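6-phospho-beta-glucosidase BglT (Thermotoga maritima, PDB 1UP7) hydrolyses cellobiose 6'-phosphate to glucose 6-phosphate and glucose, using NAD and a manganese ion as cofactors. Local coordinates at residues G88-E93 and E266-E271. Residues are numbered along the deposited sequence; the frame is centred on the assembly and turned at random.
Sequences GRENDE and EVMKIE. With G6P (6-O-phosphono-alpha-D-glucopyranose), chain J; NAD (nicotinamide-adenine-dinucleotide), chain I.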
ATOM      1  N   GLY A  88      16.254 -37.300  -9.147  1.00 19.42           N
ATOM      2  CA  GLY A  88      15.801 -36.272  -8.219  1.00 18.94           C
ATOM      3  C   GLY A  88      14.284 -36.173  -8.169  1.00 18.75           C
ATOM      4  O   GLY A  88      13.718 -36.090  -7.088  1.00 18.81           O
ATOM      5  N   ARG A  89      13.645 -36.223  -9.339  1.00 18.94           N
ATOM      6  CA  ARG A  89      12.190 -36.179  -9.465  1.00 19.17           C
ATOM      7  C   ARG A  89      11.571 -37.400  -8.752  1.00 18.96           C
ATOM      8  O   ARG A  89      10.572 -37.267  -8.032  1.00 18.97           O
ATOM      9  CB  ARG A  89      11.841 -36.126 -10.953  1.00 18.84           C
ATOM     10  CG  ARG A  89      10.420 -35.721 -11.240  1.00 20.28           C
ATOM     11  CD  ARG A  89      10.025 -35.973 -12.659  1.00 19.24           C
ATOM     12  NE  ARG A  89       8.587 -35.974 -12.821  1.00 21.11           N
ATOM     13  CZ  ARG A  89       7.976 -35.736 -13.974  1.00 22.59           C
ATOM     14  NH1 ARG A  89       8.698 -35.493 -15.077  1.00 21.65           N
ATOM     15  NH2 ARG A  89       6.651 -35.753 -14.033  1.00 20.54           N
ATOM     16  N   GLU A  90      12.200 -38.566  -8.926  1.00 18.75           N
ATOM     17  CA  GLU A  90      11.733 -39.815  -8.315  1.00 18.99           C
ATOM     18  C   GLU A  90      11.691 -39.698  -6.785  1.00 18.65           C
ATOM     19  O   GLU A  90      10.694 -40.064  -6.146  1.00 18.53           O
ATOM     20  CB  GLU A  90      12.634 -40.979  -8.736  1.00 19.34           C
ATOM     21  CG  GLU A  90      11.986 -42.330  -8.539  1.00 20.67           C
ATOM     22  CD  GLU A  90      12.907 -43.508  -8.816  1.00 25.06           C
ATOM     23  OE1 GLU A  90      13.876 -43.351  -9.614  1.00 27.20           O
ATOM     24  OE2 GLU A  90      12.656 -44.624  -8.243  1.00 25.65           O
ATOM     25  N   ASN A  91      12.776 -39.176  -6.213  1.00 18.26           N
ATOM     26  CA  ASN A  91      12.837 -38.876  -4.784  1.00 18.39           C
ATOM     27  C   ASN A  91      11.786 -37.851  -4.385  1.00 18.27           C
ATOM     28  O   ASN A  91      11.117 -38.039  -3.366  1.00 18.48           O
ATOM     29  CB  ASN A  91      14.235 -38.354  -4.366  1.00 18.51           C
ATOM     30  CG  ASN A  91      15.356 -39.403  -4.517  1.00 18.15           C
ATOM     31  OD1 ASN A  91      15.128 -40.584  -4.393  1.00 15.30           O
ATOM     32  ND2 ASN A  91      16.578 -38.935  -4.780  1.00 16.35           N
ATOM     33  N   ASP A  92      11.647 -36.794  -5.193  1.00 17.73           N
ATOM     34  CA  ASP A  92      10.642 -35.765  -4.972  1.00 18.37           C
ATOM     35  C   ASP A  92       9.219 -36.316  -4.811  1.00 18.25           C
ATOM     36  O   ASP A  92       8.529 -35.914  -3.883  1.00 18.06           O
ATOM     37  CB  ASP A  92      10.669 -34.727  -6.115  1.00 18.64           C
ATOM     38  CG  ASP A  92      11.931 -33.853  -6.117  1.00 19.71           C
ATOM     39  OD1 ASP A  92      12.641 -33.772  -5.085  1.00 19.77           O
ATOM     40  OD2 ASP A  92      12.278 -33.196  -7.128  1.00 17.97           O
ATOM     41  N   GLU A  93       8.814 -37.205  -5.722  1.00 18.09           N
ATOM     42  CA  GLU A  93       7.470 -37.768  -5.762  1.00 18.69           C
ATOM     43  C   GLU A  93       7.298 -38.889  -4.739  1.00 18.27           C
ATOM     44  O   GLU A  93       6.262 -38.985  -4.087  1.00 18.41           O
ATOM     45  CB  GLU A  93       7.147 -38.279  -7.186  1.00 18.75           C
ATOM     46  CG  GLU A  93       7.359 -37.247  -8.283  1.00 18.58           C
ATOM     47  CD  GLU A  93       7.285 -37.837  -9.694  1.00 21.15           C
ATOM     48  OE1 GLU A  93       7.652 -39.020  -9.879  1.00 20.18           O
ATOM     49  OE2 GLU A  93       6.871 -37.112 -10.633  1.00 19.92           O
ATOM     50  N   GLU A 266       7.769 -43.385 -15.210  1.00 21.22           N
ATOM     51  CA  GLU A 266       7.215 -43.580 -16.548  1.00 21.61           C
ATOM     52  C   GLU A 266       7.928 -42.655 -17.517  1.00 20.87           C
ATOM     53  O   GLU A 266       8.248 -43.066 -18.607  1.00 20.93           O
ATOM     54  CB  GLU A 266       5.686 -43.608 -16.644  1.00 21.95           C
ATOM     55  CG  GLU A 266       4.887 -42.517 -15.959  1.00 25.16           C
ATOM     56  CD  GLU A 266       3.368 -42.836 -16.011  1.00 29.84           C
ATOM     57  OE1 GLU A 266       3.008 -44.051 -16.010  1.00 29.44           O
ATOM     58  OE2 GLU A 266       2.532 -41.889 -16.045  1.00 30.15           O
ATOM     59  N   VAL A 267       8.269 -41.451 -17.070  1.00 20.90           N
ATOM     60  CA  VAL A 267       8.993 -40.512 -17.918  1.00 20.91           C
ATOM     61  C   VAL A 267      10.385 -41.062 -18.315  1.00 21.28           C
ATOM     62  O   VAL A 267      10.823 -40.857 -19.433  1.00 21.74           O
ATOM     63  CB  VAL A 267       9.143 -39.166 -17.257  1.00 20.74           C
ATOM     64  CG1 VAL A 267      10.105 -38.332 -18.039  1.00 19.52           C
ATOM     65  CG2 VAL A 267       7.760 -38.462 -17.100  1.00 20.04           C
ATOM     66  N   MET A 268      11.065 -41.775 -17.419  1.00 21.18           N
ATOM     67  CA  MET A 268      12.326 -42.411 -17.801  1.00 21.38           C
ATOM     68  C   MET A 268      12.129 -43.392 -18.947  1.00 21.44           C
ATOM     69  O   MET A 268      12.966 -43.434 -19.848  1.00 21.63           O
ATOM     70  CB  MET A 268      13.035 -43.159 -16.659  1.00 21.39           C
ATOM     71  CG  MET A 268      13.633 -42.288 -15.542  1.00 22.90           C
ATOM     72  SD  MET A 268      14.125 -43.349 -14.134  1.00 25.84           S
ATOM     73  CE  MET A 268      14.547 -42.137 -12.865  1.00 23.32           C
ATOM     74  N   LYS A 269      11.074 -44.213 -18.895  1.00 21.18           N
ATOM     75  CA  LYS A 269      10.777 -45.125 -19.998  1.00 21.19           C
ATOM     76  C   LYS A 269      10.484 -44.333 -21.279  1.00 20.75           C
ATOM     77  O   LYS A 269      11.062 -44.635 -22.311  1.00 20.61           O
ATOM     78  CB  LYS A 269       9.603 -46.063 -19.702  1.00 21.50           C
ATOM     79  CG  LYS A 269       9.939 -47.303 -18.877  1.00 24.65           C
ATOM     80  CD  LYS A 269       8.836 -47.550 -17.815  1.00 27.10           C
ATOM     81  CE  LYS A 269       9.071 -48.808 -16.998  1.00 27.81           C
ATOM     82  NZ  LYS A 269       8.175 -49.922 -17.466  1.00 29.02           N
ATOM     83  N   ILE A 270       9.590 -43.349 -21.205  1.00 20.35           N
ATOM     84  CA  ILE A 270       9.230 -42.539 -22.355  1.00 20.54           C
ATOM     85  C   ILE A 270      10.498 -41.920 -22.971  1.00 20.76           C
ATOM     86  O   ILE A 270      10.715 -41.979 -24.185  1.00 20.45           O
ATOM     87  CB  ILE A 270       8.243 -41.440 -21.905  1.00 21.03           C
ATOM     88  CG1 ILE A 270       6.836 -42.033 -21.708  1.00 19.97           C
ATOM     89  CG2 ILE A 270       8.283 -40.208 -22.841  1.00 20.42           C
ATOM     90  CD1 ILE A 270       6.069 -41.298 -20.592  1.00 20.05           C
ATOM     91  N   GLU A 271      11.334 -41.337 -22.116  1.00 20.95           N
ATOM     92  CA  GLU A 271      12.553 -40.689 -22.553  1.00 21.47           C
ATOM     93  C   GLU A 271      13.534 -41.643 -23.242  1.00 21.44           C
ATOM     94  O   GLU A 271      14.173 -41.278 -24.234  1.00 21.64           O
ATOM     95  CB  GLU A 271      13.226 -40.033 -21.367  1.00 22.38           C
ATOM     96  CG  GLU A 271      12.856 -38.562 -21.225  1.00 26.06           C
ATOM     97  CD  GLU A 271      13.933 -37.791 -20.484  1.00 31.84           C
ATOM     98  OE1 GLU A 271      15.050 -38.368 -20.291  1.00 32.72           O
ATOM     99  OE2 GLU A 271      13.661 -36.614 -20.092  1.00 33.90           O
TER
HETATM  100  C1  G6P J1417       2.436 -29.860 -17.384  1.00 60.29           C
HETATM  101  C2  G6P J1417       3.037 -28.743 -16.487  1.00 59.37           C
HETATM  102  C3  G6P J1417       4.562 -28.779 -16.568  1.00 59.26           C
HETATM  103  C4  G6P J1417       5.010 -30.137 -16.050  1.00 58.48           C
HETATM  104  C5  G6P J1417       4.449 -31.219 -16.993  1.00 58.06           C
HETATM  105  C6  G6P J1417       4.828 -32.607 -16.495  1.00 55.32           C
HETATM  106  O1  G6P J1417       1.000 -29.955 -17.337  1.00 60.16           O
HETATM  107  O2  G6P J1417       2.598 -27.431 -16.837  1.00 58.61           O
HETATM  108  O3  G6P J1417       5.186 -27.706 -15.855  1.00 59.68           O
HETATM  109  O4  G6P J1417       6.430 -30.181 -15.909  1.00 56.62           O
HETATM  110  O5  G6P J1417       3.002 -31.155 -17.079  1.00 59.56           O
HETATM  111  O6  G6P J1417       4.989 -33.512 -17.576  1.00 52.15           O
HETATM  112  P   G6P J1417       5.936 -34.807 -17.433  1.00 48.03           P
HETATM  113  O1P G6P J1417       6.026 -35.410 -18.816  1.00 50.36           O
HETATM  114  O2P G6P J1417       5.423 -35.880 -16.485  1.00 47.42           O
HETATM  115  O3P G6P J1417       7.284 -34.320 -16.979  1.00 46.24           O
HETATM  116  PA  NAD I1416      15.305 -33.652 -18.298  1.00 39.58           P
HETATM  117  O1A NAD I1416      15.543 -34.630 -17.218  1.00 39.58           O
HETATM  118  O2A NAD I1416      15.339 -34.222 -19.732  1.00 42.49           O
HETATM  119  O5B NAD I1416      16.467 -32.541 -18.098  1.00 36.88           O
HETATM  120  C5B NAD I1416      16.845 -31.726 -19.177  1.00 31.06           C
HETATM  121  C4B NAD I1416      18.360 -31.719 -19.327  1.00 27.54           C
HETATM  122  O4B NAD I1416      18.963 -30.969 -18.274  1.00 29.02           O
HETATM  123  C3B NAD I1416      19.021 -33.092 -19.306  1.00 26.05           C
HETATM  124  O3B NAD I1416      19.643 -33.296 -20.566  1.00 21.96           O
HETATM  125  C2B NAD I1416      20.057 -33.010 -18.183  1.00 25.76           C
HETATM  126  O2B NAD I1416      21.265 -33.659 -18.518  1.00 23.91           O
HETATM  127  C1B NAD I1416      20.278 -31.510 -18.110  1.00 26.16           C
HETATM  128  N9A NAD I1416      20.829 -31.019 -16.850  1.00 26.81           N
HETATM  129  C8A NAD I1416      20.631 -31.471 -15.559  1.00 24.99           C
HETATM  130  N7A NAD I1416      21.334 -30.648 -14.751  1.00 27.63           N
HETATM  131  C5A NAD I1416      21.918 -29.672 -15.470  1.00 25.50           C
HETATM  132  C6A NAD I1416      22.744 -28.601 -15.151  1.00 27.10           C
HETATM  133  N6A NAD I1416      23.108 -28.347 -13.899  1.00 24.93           N
HETATM  134  N1A NAD I1416      23.209 -27.779 -16.170  1.00 26.83           N
HETATM  135  C2A NAD I1416      22.869 -28.032 -17.488  1.00 25.65           C
HETATM  136  N3A NAD I1416      22.076 -29.112 -17.792  1.00 25.38           N
HETATM  137  C4A NAD I1416      21.617 -29.909 -16.801  1.00 26.29           C
HETATM  138  O3  NAD I1416      13.873 -32.991 -17.979  1.00 39.74           O
HETATM  139  PN  NAD I1416      12.877 -32.225 -18.972  1.00 36.98           P
HETATM  140  O1N NAD I1416      11.637 -33.039 -18.910  1.00 41.41           O
HETATM  141  O2N NAD I1416      13.465 -31.892 -20.252  1.00 39.33           O
HETATM  142  O5D NAD I1416      12.643 -30.808 -18.270  1.00 39.15           O
HETATM  143  C5D NAD I1416      13.674 -29.981 -17.762  1.00 36.12           C
HETATM  144  C4D NAD I1416      13.038 -28.972 -16.793  1.00 37.30           C
HETATM  145  O4D NAD I1416      12.073 -28.130 -17.423  1.00 36.78           O
HETATM  146  C3D NAD I1416      12.295 -29.659 -15.657  1.00 35.07           C
HETATM  147  O3D NAD I1416      12.589 -28.916 -14.512  1.00 35.30           O
HETATM  148  C2D NAD I1416      10.819 -29.536 -16.023  1.00 35.83           C
HETATM  149  O2D NAD I1416       9.926 -29.505 -14.923  1.00 33.84           O
HETATM  150  C1D NAD I1416      10.758 -28.293 -16.882  1.00 37.91           C
HETATM  151  N1N NAD I1416       9.927 -28.534 -18.064  1.00 43.50           N
HETATM  152  C2N NAD I1416      10.525 -28.235 -19.267  1.00 44.47           C
HETATM  153  C3N NAD I1416       9.866 -28.409 -20.459  1.00 47.55           C
HETATM  154  C7N NAD I1416      10.592 -28.079 -21.742  1.00 50.35           C
HETATM  155  O7N NAD I1416       9.987 -27.355 -22.797  1.00 51.89           O
HETATM  156  N7N NAD I1416      11.865 -28.484 -21.865  1.00 52.29           N
HETATM  157  C4N NAD I1416       8.560 -28.903 -20.405  1.00 49.80           C
HETATM  158  C5N NAD I1416       7.926 -29.209 -19.184  1.00 47.38           C
HETATM  159  C6N NAD I1416       8.636 -29.015 -17.999  1.00 46.00           C
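Arg89 reaches from helix 85-94 toward Val267 of helix 263-278, its NH1 coming to 3.7 Å from Val267 CG2, obliquely to the guanidinium plane. CG stands anti to the backbone N (chi1 -165°) and the chain runs extended to NE, carrying the guanidinium out to the phosphate of glucose 6-phosphate. There the phosphorus lies in plane with the group, at its edge, and Arg89 NH1 and NH2 donate hydrogen bonds to O3P (2.6 Å) and O2P (2.7 Å) of glucose 6-phosphate. Val267 CG2 packs against the same phosphate, 3.5 Å from O2P of glucose 6-phosphate, while Arg263 and Arg291 are also hydrogen-bonded to the ligand. An alanine in place of Arg89 would take away both donors, would probably weaken the grip on the phosphate and is likely to leave the Glu93 carboxylate without its mate. Next along, Glu90 sends its extended chain across that of Met268 at about a right angle, and Glu90 OE1 meets Met268 CE at 3.5 Å; its OE2 pairs with Arg265. The two helices belong to the NAD-binding Rossmann part and the C-terminal domain of this family 4 glycosidase, and the phosphate site lies where they meet. One helical turn beyond Arg89, Glu93 backs the arginine: Glu93 OE2 accepts the Arg89 NE hydrogen at 3.0 Å in a salt bridge, near the guanidinium plane but from above the carboxylate's own plane. With the two phosphate bonds, this fixes the guanidinium's rotation.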